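Local coordinates for protein JSC1_58120g3 ([Leptolyngbya] sp. JSC-1, PDB 6XHH) that binds a verdin-type linear tetrapyrrole in its GAF domain and, as a cyanobacteriochrome with a far-red absorbing dark state, probably serves as a light sensor, at residues I21-T26 and F51-E56; E36-Y41 and G142-F147; V88-Y93 and P152-E157. All blocks are in the same frame, centred on the assembly; numbering follows the deposited sequence.

Interaction 1: I21-T26 and F51-E56; sequences IFSTTT and FITESE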
loop_
_atom_site.group_PDB
_atom_site.type_symbol
_atom_site.label_atom_id
_atom_site.label_comp_id
_atom_site.label_asym_id
_atom_site.label_seq_id
_atom_site.Cartn_x
_atom_site.Cartn_y
_atom_site.Cartn_z
ATOM N N ILE A 21 -15.387 -2.894 5.138
ATOM C CA ILE A 21 -14.153 -2.493 5.817
ATOM C C ILE A 21 -13.096 -2.077 4.799
ATOM O O ILE A 21 -12.438 -1.038 4.952
ATOM C CB ILE A 21 -13.646 -3.636 6.709
ATOM C CG1 ILE A 21 -14.625 -3.858 7.864
ATOM C CG2 ILE A 21 -12.247 -3.339 7.230
ATOM C CD1 ILE A 21 -14.190 -4.912 8.861
ATOM N N PHE A 22 -12.919 -2.886 3.751
ATOM C CA PHE A 22 -11.954 -2.561 2.701
ATOM C C PHE A 22 -12.288 -1.236 2.032
ATOM O O PHE A 22 -11.409 -0.393 1.821
ATOM C CB PHE A 22 -11.917 -3.670 1.655
ATOM C CG PHE A 22 -11.147 -4.881 2.076
ATOM C CD1 PHE A 22 -10.727 -5.042 3.389
ATOM C CD2 PHE A 22 -10.852 -5.870 1.151
ATOM C CE1 PHE A 22 -10.015 -6.169 3.760
ATOM C CE2 PHE A 22 -10.135 -6.984 1.512
ATOM C CZ PHE A 22 -9.731 -7.146 2.818
ATOM N N SER A 23 -13.556 -1.041 1.667
ATOM C CA SER A 23 -13.930 0.173 0.948
ATOM C C SER A 23 -13.770 1.403 1.827
ATOM O O SER A 23 -13.220 2.423 1.395
ATOM C CB SER A 23 -15.370 0.057 0.451
ATOM O OG SER A 23 -15.467 -0.908 -0.578
ATOM N N THR A 24 -14.250 1.325 3.069
ATOM C CA THR A 24 -14.075 2.428 4.004
ATOM C C THR A 24 -12.602 2.743 4.226
ATOM O O THR A 24 -12.216 3.916 4.303
ATOM C CB THR A 24 -14.747 2.075 5.331
ATOM O OG1 THR A 24 -16.141 1.855 5.095
ATOM C CG2 THR A 24 -14.576 3.186 6.341
ATOM N N THR A 25 -11.769 1.706 4.345
ATOM C CA THR A 25 -10.346 1.917 4.578
ATOM C C THR A 25 -9.696 2.674 3.425
ATOM O O THR A 25 -9.020 3.689 3.639
ATOM C CB THR A 25 -9.651 0.578 4.806
ATOM O OG1 THR A 25 -10.209 -0.038 5.980
ATOM C CG2 THR A 25 -8.174 0.786 5.015
ATOM N N THR A 26 -9.917 2.218 2.187
ATOM C CA THR A 26 -9.279 2.894 1.056
ATOM C C THR A 26 -9.780 4.331 0.926
ATOM O O THR A 26 -8.991 5.243 0.643
ATOM C CB THR A 26 -9.486 2.127 -0.258
ATOM O OG1 THR A 26 -10.873 1.940 -0.518
ATOM C CG2 THR A 26 -8.800 0.776 -0.240
ATOM N N PHE A 51 -5.840 -6.709 -7.574
ATOM C CA PHE A 51 -6.458 -5.571 -6.900
ATOM C C PHE A 51 -7.873 -5.934 -6.435
ATOM O O PHE A 51 -8.738 -6.257 -7.261
ATOM C CB PHE A 51 -6.508 -4.368 -7.840
ATOM C CG PHE A 51 -5.165 -3.813 -8.190
ATOM C CD1 PHE A 51 -4.549 -2.885 -7.359
ATOM C CD2 PHE A 51 -4.515 -4.215 -9.346
ATOM C CE1 PHE A 51 -3.314 -2.359 -7.687
ATOM C CE2 PHE A 51 -3.266 -3.711 -9.674
ATOM C CZ PHE A 51 -2.668 -2.772 -8.856
ATOM N N ILE A 52 -8.126 -5.829 -5.132
ATOM C CA ILE A 52 -9.414 -6.197 -4.550
ATOM C C ILE A 52 -10.324 -4.993 -4.359
ATOM O O ILE A 52 -11.521 -5.066 -4.643
ATOM C CB ILE A 52 -9.191 -6.924 -3.209
ATOM C CG1 ILE A 52 -8.264 -8.110 -3.418
ATOM C CG2 ILE A 52 -10.531 -7.335 -2.588
ATOM C CD1 ILE A 52 -8.769 -9.095 -4.415
ATOM N N THR A 53 -9.778 -3.894 -3.843
ATOM C CA THR A 53 -10.550 -2.708 -3.506
ATOM C C THR A 53 -9.727 -1.469 -3.810
ATOM O O THR A 53 -8.497 -1.471 -3.679
ATOM C CB THR A 53 -10.956 -2.701 -2.024
ATOM O OG1 THR A 53 -11.570 -3.947 -1.719
ATOM C CG2 THR A 53 -11.967 -1.594 -1.746
ATOM N N GLU A 54 -10.411 -0.397 -4.193
ATOM C CA GLU A 54 -9.711 0.839 -4.467
ATOM C C GLU A 54 -10.614 2.022 -4.171
ATOM O O GLU A 54 -11.844 1.914 -4.199
ATOM C CB GLU A 54 -9.231 0.880 -5.920
ATOM C CG GLU A 54 -10.342 1.128 -6.918
ATOM C CD GLU A 54 -9.927 0.828 -8.344
ATOM O OE1 GLU A 54 -10.658 0.091 -9.044
ATOM O OE2 GLU A 54 -8.859 1.324 -8.764
ATOM N N SER A 55 -9.978 3.151 -3.872
ATOM C CA SER A 55 -10.628 4.454 -3.833
ATOM C C SER A 55 -9.802 5.357 -4.734
ATOM O O SER A 55 -8.574 5.390 -4.617
ATOM C CB SER A 55 -10.710 5.001 -2.401
ATOM O OG SER A 55 -11.008 6.388 -2.370
ATOM N N GLU A 56 -10.452 6.025 -5.681
ATOM C CA GLU A 56 -9.740 6.820 -6.669
ATOM C C GLU A 56 -10.373 8.202 -6.804
ATOM O O GLU A 56 -11.574 8.378 -6.579
ATOM C CB GLU A 56 -9.707 6.069 -8.015
ATOM C CG GLU A 56 -9.141 6.836 -9.191
ATOM C CD GLU A 56 -10.208 7.607 -9.951
ATOM O OE1 GLU A 56 -11.226 7.008 -10.361
ATOM O OE2 GLU A 56 -10.027 8.822 -10.127
HETATM O O HOH W 1 -13.658 2.289 -1.839
HETATM O O HOH W 2 -14.281 -3.689 -0.990
#

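Interaction 2: E36-Y41 and G142-F147; sequences ERVTIY and GLLSAF. With M1V (mesobiliverdin IX(alpha)), chain C.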
loop_
_atom_site.group_PDB
_atom_site.type_symbol
_atom_site.label_atom_id
_atom_site.label_comp_id
_atom_site.label_asym_id
_atom_site.label_seq_id
_atom_site.Cartn_x
_atom_site.Cartn_y
_atom_site.Cartn_z
ATOM N N GLU A 36 -4.625 10.424 -5.012
ATOM C CA GLU A 36 -5.477 10.052 -6.131
ATOM C C GLU A 36 -5.888 8.586 -6.139
ATOM O O GLU A 36 -6.888 8.252 -6.776
ATOM C CB GLU A 36 -4.779 10.423 -7.449
ATOM C CG GLU A 36 -4.761 11.943 -7.633
ATOM C CD GLU A 36 -3.678 12.487 -8.569
ATOM O OE1 GLU A 36 -2.706 11.784 -8.926
ATOM O OE2 GLU A 36 -3.818 13.668 -8.958
ATOM N N ARG A 37 -5.172 7.705 -5.440
ATOM C CA ARG A 37 -5.623 6.321 -5.364
ATOM C C ARG A 37 -5.046 5.645 -4.140
ATOM O O ARG A 37 -3.885 5.856 -3.809
ATOM C CB ARG A 37 -5.222 5.519 -6.610
ATOM C CG ARG A 37 -6.089 4.301 -6.818
ATOM C CD ARG A 37 -5.471 3.300 -7.756
ATOM N NE ARG A 37 -5.204 3.806 -9.104
ATOM C CZ ARG A 37 -6.107 3.884 -10.081
ATOM N NH1 ARG A 37 -7.370 3.511 -9.879
ATOM N NH2 ARG A 37 -5.738 4.328 -11.278
ATOM N N VAL A 38 -5.870 4.837 -3.481
ATOM C CA VAL A 38 -5.430 3.886 -2.467
ATOM C C VAL A 38 -6.052 2.539 -2.811
ATOM O O VAL A 38 -7.241 2.463 -3.137
ATOM C CB VAL A 38 -5.821 4.324 -1.039
ATOM C CG1 VAL A 38 -5.378 3.276 -0.015
ATOM C CG2 VAL A 38 -5.188 5.652 -0.710
ATOM N N THR A 39 -5.250 1.479 -2.742
ATOM C CA THR A 39 -5.687 0.151 -3.135
ATOM C C THR A 39 -5.371 -0.870 -2.051
ATOM O O THR A 39 -4.385 -0.755 -1.310
ATOM C CB THR A 39 -5.021 -0.336 -4.441
ATOM O OG1 THR A 39 -3.593 -0.418 -4.263
ATOM C CG2 THR A 39 -5.320 0.586 -5.581
ATOM N N ILE A 40 -6.203 -1.904 -2.008
ATOM C CA ILE A 40 -5.918 -3.138 -1.294
ATOM C C ILE A 40 -5.727 -4.227 -2.331
ATOM O O ILE A 40 -6.596 -4.444 -3.191
ATOM C CB ILE A 40 -7.039 -3.496 -0.303
ATOM C CG1 ILE A 40 -7.099 -2.440 0.807
ATOM C CG2 ILE A 40 -6.802 -4.877 0.303
ATOM C CD1 ILE A 40 -8.424 -2.427 1.583
ATOM N N TYR A 41 -4.582 -4.898 -2.255
ATOM C CA TYR A 41 -4.146 -5.890 -3.223
ATOM C C TYR A 41 -3.864 -7.180 -2.480
ATOM O O TYR A 41 -3.181 -7.172 -1.446
ATOM C CB TYR A 41 -2.901 -5.367 -3.938
ATOM C CG TYR A 41 -2.061 -6.297 -4.782
ATOM C CD1 TYR A 41 -1.077 -7.084 -4.199
ATOM C CD2 TYR A 41 -2.149 -6.272 -6.163
ATOM C CE1 TYR A 41 -0.240 -7.879 -4.962
ATOM C CE2 TYR A 41 -1.315 -7.068 -6.953
ATOM C CZ TYR A 41 -0.361 -7.862 -6.337
ATOM O OH TYR A 41 0.465 -8.642 -7.110
ATOM N N GLY A 142 -1.269 -9.503 1.733
ATOM C CA GLY A 142 -1.396 -8.600 0.607
ATOM C C GLY A 142 -0.684 -7.301 0.889
ATOM O O GLY A 142 0.180 -7.231 1.768
ATOM N N LEU A 143 -1.055 -6.271 0.124
ATOM C CA LEU A 143 -0.425 -4.963 0.206
ATOM C C LEU A 143 -1.472 -3.864 0.239
ATOM O O LEU A 143 -2.483 -3.937 -0.473
ATOM C CB LEU A 143 0.516 -4.730 -0.990
ATOM C CG LEU A 143 1.601 -5.780 -1.238
ATOM C CD1 LEU A 143 2.289 -5.554 -2.585
ATOM C CD2 LEU A 143 2.611 -5.752 -0.112
ATOM N N LEU A 144 -1.205 -2.839 1.040
ATOM C CA LEU A 144 -1.949 -1.585 1.039
ATOM C C LEU A 144 -1.054 -0.527 0.406
ATOM O O LEU A 144 0.067 -0.297 0.886
ATOM C CB LEU A 144 -2.355 -1.183 2.459
ATOM C CG LEU A 144 -2.953 0.203 2.700
ATOM C CD1 LEU A 144 -4.318 0.353 2.049
ATOM C CD2 LEU A 144 -3.066 0.490 4.192
ATOM N N SER A 145 -1.528 0.080 -0.680
ATOM C CA SER A 145 -0.750 1.023 -1.478
ATOM C C SER A 145 -1.444 2.373 -1.499
ATOM O O SER A 145 -2.650 2.457 -1.758
ATOM C CB SER A 145 -0.546 0.519 -2.919
ATOM O OG SER A 145 0.100 -0.751 -2.907
ATOM N N ALA A 146 -0.673 3.417 -1.245
ATOM C CA ALA A 146 -1.065 4.802 -1.463
ATOM C C ALA A 146 -0.348 5.328 -2.697
ATOM O O ALA A 146 0.888 5.272 -2.769
ATOM C CB ALA A 146 -0.699 5.644 -0.239
ATOM N N PHE A 147 -1.106 5.842 -3.660
ATOM C CA PHE A 147 -0.562 6.232 -4.957
ATOM C C PHE A 147 -0.871 7.698 -5.255
ATOM O O PHE A 147 -1.967 8.192 -4.963
ATOM C CB PHE A 147 -1.165 5.389 -6.104
ATOM C CG PHE A 147 -0.810 3.919 -6.091
ATOM C CD1 PHE A 147 0.496 3.479 -5.919
ATOM C CD2 PHE A 147 -1.801 2.968 -6.305
ATOM C CE1 PHE A 147 0.799 2.113 -5.966
ATOM C CE2 PHE A 147 -1.505 1.610 -6.340
ATOM C CZ PHE A 147 -0.201 1.189 -6.174
HETATM O OA M1V C . 6.054 -6.120 -12.896
HETATM C C1A M1V C . 7.272 -6.214 -12.932
HETATM N NA M1V C . 8.074 -5.981 -11.885
HETATM C C2A M1V C . 8.035 -6.587 -14.056
HETATM C CMA M1V C . 7.490 -6.928 -15.424
HETATM C C3A M1V C . 9.377 -6.580 -13.685
HETATM C CAA M1V C . 10.549 -6.896 -14.535
HETATM C CBA M1V C . 11.333 -8.103 -14.017
HETATM C C4A M1V C . 9.406 -6.178 -12.261
HETATM C CHA M1V C . 10.545 -6.068 -11.511
HETATM C C1B M1V C . 10.729 -5.696 -10.105
HETATM C C2B M1V C . 12.024 -5.580 -9.535
HETATM C CMB M1V C . 13.331 -5.788 -10.262
HETATM C C3B M1V C . 11.866 -5.230 -8.228
HETATM C CAB M1V C . 12.974 -4.984 -7.220
HETATM C CBB M1V C . 13.101 -3.478 -6.932
HETATM C CGB M1V C . 13.634 -2.747 -8.145
HETATM O O2B M1V C . 14.816 -2.938 -8.520
HETATM O O1B M1V C . 12.920 -1.947 -8.790
HETATM N NB M1V C . 9.820 -5.431 -9.153
HETATM C C4B M1V C . 10.460 -5.146 -7.999
HETATM C CHB M1V C . 9.940 -4.816 -6.738
HETATM C C1C M1V C . 8.646 -4.479 -6.316
HETATM C C2C M1V C . 8.394 -3.877 -5.075
HETATM C CAC M1V C . 9.445 -3.595 -4.024
HETATM C CBC M1V C . 9.615 -4.964 -3.307
HETATM C CGC M1V C . 10.898 -5.133 -2.507
HETATM O O2C M1V C . 11.727 -4.199 -2.422
HETATM O O1C M1V C . 11.154 -6.218 -1.927
HETATM C C3C M1V C . 7.017 -3.686 -4.985
HETATM C CMC M1V C . 6.312 -3.065 -3.811
HETATM N NC M1V C . 7.449 -4.627 -6.983
HETATM C C4C M1V C . 6.441 -4.144 -6.188
HETATM C CHC M1V C . 5.094 -4.214 -6.648
HETATM C C1D M1V C . 3.946 -3.654 -6.143
HETATM C C2D M1V C . 2.675 -4.290 -6.075
HETATM C CMD M1V C . 2.379 -5.710 -6.494
HETATM N ND M1V C . 3.801 -2.354 -5.680
HETATM C C4D M1V C . 2.516 -2.179 -5.305
HETATM O OD M1V C . 2.086 -1.118 -4.852
HETATM C C3D M1V C . 1.798 -3.395 -5.546
HETATM C CAD M1V C . 0.342 -3.653 -5.251
HETATM C CBD M1V C . -0.509 -2.970 -6.299
HETATM O O HOH W 3 -2.266 -2.298 -2.957
#

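Interaction 3: V88-Y93 and P152-E157; sequences VVDDIY and PRHWDE. With EDO (1,2-ethanediol), chain E.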
loop_
_atom_site.group_PDB
_atom_site.type_symbol
_atom_site.label_atom_id
_atom_site.label_comp_id
_atom_site.label_asym_id
_atom_site.label_seq_id
_atom_site.Cartn_x
_atom_site.Cartn_y
_atom_site.Cartn_z
ATOM N N VAL A 88 8.816 2.909 -0.232
ATOM C CA VAL A 88 8.464 4.327 -0.178
ATOM C C VAL A 88 9.143 5.040 -1.339
ATOM O O VAL A 88 10.370 5.131 -1.369
ATOM C CB VAL A 88 8.882 4.965 1.151
ATOM C CG1 VAL A 88 8.421 6.412 1.211
ATOM C CG2 VAL A 88 8.351 4.143 2.342
ATOM N N VAL A 89 8.357 5.538 -2.291
ATOM C CA VAL A 89 8.892 6.134 -3.524
ATOM C C VAL A 89 8.179 7.456 -3.804
ATOM O O VAL A 89 7.040 7.468 -4.290
ATOM C CB VAL A 89 8.757 5.178 -4.710
ATOM C CG1 VAL A 89 9.315 5.830 -5.983
ATOM C CG2 VAL A 89 9.465 3.857 -4.398
ATOM N N ASP A 90 8.851 8.579 -3.520
ATOM C CA ASP A 90 8.271 9.885 -3.831
ATOM C C ASP A 90 7.992 10.024 -5.323
ATOM O O ASP A 90 6.955 10.555 -5.727
ATOM C CB ASP A 90 9.210 11.012 -3.408
ATOM C CG ASP A 90 9.317 11.172 -1.914
ATOM O OD1 ASP A 90 8.768 10.325 -1.185
ATOM O OD2 ASP A 90 9.923 12.175 -1.481
ATOM N N ASP A 91 8.930 9.571 -6.147
ATOM C CA ASP A 91 8.945 9.829 -7.584
ATOM C C ASP A 91 9.483 8.559 -8.234
ATOM O O ASP A 91 10.647 8.224 -8.020
ATOM C CB ASP A 91 9.840 11.036 -7.877
ATOM C CG ASP A 91 9.878 11.430 -9.344
ATOM O OD1 ASP A 91 9.647 10.581 -10.215
ATOM O OD2 ASP A 91 10.179 12.609 -9.607
ATOM N N ILE A 92 8.658 7.849 -9.013
ATOM C CA ILE A 92 9.086 6.562 -9.561
ATOM C C ILE A 92 10.307 6.685 -10.467
ATOM O O ILE A 92 10.968 5.677 -10.753
ATOM C CB ILE A 92 7.939 5.849 -10.318
ATOM C CG1 ILE A 92 7.537 6.609 -11.589
ATOM C CG2 ILE A 92 6.760 5.572 -9.382
ATOM C CD1 ILE A 92 6.636 5.764 -12.510
ATOM N N TYR A 93 10.627 7.886 -10.932
ATOM C CA TYR A 93 11.785 8.064 -11.795
ATOM C C TYR A 93 13.045 8.405 -11.025
ATOM O O TYR A 93 14.123 8.461 -11.631
ATOM C CB TYR A 93 11.500 9.148 -12.836
ATOM C CG TYR A 93 10.280 8.829 -13.664
ATOM C CD1 TYR A 93 10.220 7.671 -14.438
ATOM C CD2 TYR A 93 9.170 9.657 -13.645
ATOM C CE1 TYR A 93 9.096 7.367 -15.198
ATOM C CE2 TYR A 93 8.050 9.354 -14.394
ATOM C CZ TYR A 93 8.020 8.209 -15.161
ATOM O OH TYR A 93 6.904 7.920 -15.912
ATOM N N PRO A 152 4.679 13.434 -8.750
ATOM C CA PRO A 152 5.343 12.921 -7.546
ATOM C C PRO A 152 4.710 13.499 -6.293
ATOM O O PRO A 152 4.054 14.544 -6.308
ATOM C CB PRO A 152 6.794 13.410 -7.696
ATOM C CG PRO A 152 6.944 13.775 -9.138
ATOM C CD PRO A 152 5.599 14.198 -9.608
ATOM N N ARG A 153 4.937 12.817 -5.177
ATOM C CA ARG A 153 4.475 13.320 -3.897
ATOM C C ARG A 153 5.447 12.835 -2.846
ATOM O O ARG A 153 5.877 11.682 -2.894
ATOM C CB ARG A 153 3.069 12.830 -3.569
ATOM C CG ARG A 153 2.519 13.384 -2.266
ATOM C CD ARG A 153 1.582 12.383 -1.678
ATOM N NE ARG A 153 0.698 12.895 -0.631
ATOM C CZ ARG A 153 0.955 12.833 0.668
ATOM N NH1 ARG A 153 2.115 12.361 1.099
ATOM N NH2 ARG A 153 0.054 13.270 1.534
ATOM N N HIS A 154 5.804 13.723 -1.924
ATOM C CA HIS A 154 6.737 13.366 -0.868
ATOM C C HIS A 154 6.011 12.602 0.229
ATOM O O HIS A 154 4.970 13.049 0.715
ATOM C CB HIS A 154 7.379 14.628 -0.295
ATOM C CG HIS A 154 8.190 14.377 0.927
ATOM N ND1 HIS A 154 9.283 13.538 0.933
ATOM C CD2 HIS A 154 8.093 14.879 2.176
ATOM C CE1 HIS A 154 9.809 13.516 2.145
ATOM N NE2 HIS A 154 9.106 14.319 2.919
ATOM N N TRP A 155 6.555 11.446 0.610
ATOM C CA TRP A 155 6.041 10.661 1.727
ATOM C C TRP A 155 6.921 10.881 2.949
ATOM O O TRP A 155 8.138 10.702 2.871
ATOM C CB TRP A 155 5.994 9.164 1.387
ATOM C CG TRP A 155 5.297 8.847 0.090
ATOM C CD1 TRP A 155 5.898 8.568 -1.117
ATOM C CD2 TRP A 155 3.881 8.815 -0.154
ATOM N NE1 TRP A 155 4.940 8.352 -2.089
ATOM C CE2 TRP A 155 3.695 8.500 -1.525
ATOM C CE3 TRP A 155 2.755 9.023 0.647
ATOM C CZ2 TRP A 155 2.422 8.379 -2.108
ATOM C CZ3 TRP A 155 1.485 8.898 0.064
ATOM C CH2 TRP A 155 1.337 8.575 -1.307
ATOM N N ASP A 156 6.327 11.268 4.079
ATOM C CA ASP A 156 7.141 11.351 5.287
ATOM C C ASP A 156 6.935 10.109 6.149
ATOM O O ASP A 156 6.014 9.314 5.938
ATOM C CB ASP A 156 6.875 12.647 6.079
ATOM C CG ASP A 156 5.459 12.774 6.599
ATOM O OD1 ASP A 156 4.871 11.782 7.084
ATOM O OD2 ASP A 156 4.945 13.914 6.593
ATOM N N GLU A 157 7.823 9.921 7.128
ATOM C CA GLU A 157 7.804 8.633 7.806
ATOM C C GLU A 157 6.579 8.482 8.701
ATOM O O GLU A 157 6.125 7.359 8.933
ATOM C CB GLU A 157 9.105 8.404 8.577
ATOM C CG GLU A 157 9.452 9.386 9.647
ATOM C CD GLU A 157 10.793 9.033 10.295
ATOM O OE1 GLU A 157 11.828 9.033 9.582
ATOM O OE2 GLU A 157 10.802 8.727 11.507
HETATM C C1 EDO E . -0.479 16.050 -1.632
HETATM O O1 EDO E . -1.447 15.019 -1.379
HETATM C C2 EDO E . -0.958 16.956 -2.768
HETATM O O2 EDO E . -2.339 17.284 -2.546
HETATM O O HOH W 4 10.207 9.948 1.203
#

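Interaction 1: I21-T26 and F51-E56
Phe22 and Thr53 meet at about a right angle where helix 18-33 lies against strand 49-56. Thr53 OG1 sits at the edge of the Phe22 ring, 3.5 Å from CD2, and Ile52 CG2 reaches the same edge, 4.0 Å from CD2. Ile52 and Thr53 together sit opposite the single residue Ile40, a classic beta bulge. Thr53 turns its methyl anti to the backbone N (chi1 -51°, measured to OG1), which lays CG2 against Ser23, 3.8 Å from Ser23 OG, and leaves OG1 to share a bridging water with that serine hydroxyl.

Thr26 holds OG1 between its own N and carbonyl carbon (chi1 57°), where the hydroxyl donates back to Ser23 O at 3.1 Å and packs 3.6 Å from Ser55 CB. A second water, donating to both Ser23 O and Glu54 O, ties helix to strand. With an alanine in place of Thr26 the hydroxyl and methyl both go, which is likely to leave Ser23 O without its side-chain donor and open a gap beside Ser55. Phe22 also touches Leu170 and Ile174 of helix 157-178. The short axes approach to 7.2 Å at 31°, helix-on-sheet packing of the alpha/beta GAF fold.

Interaction 2: E36-Y41 and G142-F147
Segments 36-41 and 142-147 pair as antiparallel neighbours, their strand axes 4.8 Å apart and 167° between directions, with hydrogen-bonded pairs at Arg37-Phe147, Thr39-Ser145 and Tyr41-Leu143. They are central strands of the antiparallel GAF-domain sheet, and its two faces do different work. Val38, Ile40, Leu144 and Ala146 turn to the helical side; Leu144 CD1 lies 3.7 Å from Val38 CG1 and also touches Ile40 CG1, while helices 18-33 and 157-178 cover this apolar patch.

Arg37, Thr39, Tyr41, Leu143, Ser145 and Phe147 take the face that receives the bilin. Tyr41, with CG anti to the backbone N (chi1 167°), lies alongside Leu143, pointing the same way, and one face of its ring is covered by the D-ring substituents: CAD sits over it toward the rim, and CMD lies 3.5 Å from CZ. Tyr41 OH bonds to Trp68 O, which should restrain the ring. Leu143 CD1 packs 3.7 Å from C3D of the same pyrrole. Phe147 presents its edge twice, to Arg37 CD and to the D-ring oxygen OD; the Arg37 guanidinium, 75° from the ring plane, continues to Arg61 O and to a salt bridge with Glu54. Thr39 OG1 touches Phe147 CE2 and shares a water with Leu143 O and Ser145 OG. That water donates to Ser145 OG, which itself donates to OD of the bilin at 2.8 Å.

Interaction 3: V88-Y93 and P152-E157
Trp155 packs tightly into the corner that the chain turns at Asp90, against the buried Val88 and Val89. With its CG anti to the carbonyl carbon (chi1 -51°), it brings its indole edge to this corner: NE1 donates to Val89 O at 3.2 Å, well above the carbonyl plane and rather bent (135°), while Val88 CG1 packs 3.7 Å from Trp155 CB. Asp90 OD1 is met from above the carboxylate plane by the backbone N of Trp155 at 3.1 Å, and a water donates to it and to Trp155 O as well. Meanwhile the main chain of Asp90 accepts from Arg153 N. Arg153 CD lies over one face of the indole, offset toward the rim.

Toward solvent the contact thins. At this exposed rim Asp90 OD2 accepts from His154 ND1 at 2.8 Å, a nearly straight bond (168°) lying in the imidazole plane and arriving on the syn side of the carboxylate, somewhat out of its plane. The exposed Pro152 merely rests its CG 3.5 Å from Asp91 OD2, and the other oxygen of Asp91 closes an Asx turn onto Tyr93 N. Arg153 NE binds an ethanediol, probably from the crystallisation liquor, while its NH2 reaches Phe33 O and its NH1 forms a salt bridge with Glu159. The contact thus joins the end of the edge strand 87-89 to the loop between strand 139-148 and helix 157-178, with Trp155 packed on Ala130 and Ala146 of the sheet and Asp156 capping the helix.

How the interactions relate
Interactions 1 and 2 share the central sheet and lie about 8 Å apart between centres: strand 37-43 stands between 49-56 and 139-148, and probable hydrogen bonds, Ile52 N to Ile40 O at 2.8 Å and Thr53 O to Ile40 N at 2.9 Å, join them directly. Interaction 3 lies about 14 Å from interaction 2, centre to centre, and touches it where Trp155 CZ2 packs 3.5 Å from Ala146 O. Its centre is about 21 Å from that of interaction 1, on the opposite side of the chain's centre. The bilin pocket draws most on interaction 2; interaction 1 contributes Phe51, edge-to-face with Tyr41, whereas in interaction 3 the Val89 side chain stays about 7 Å from the chromophore.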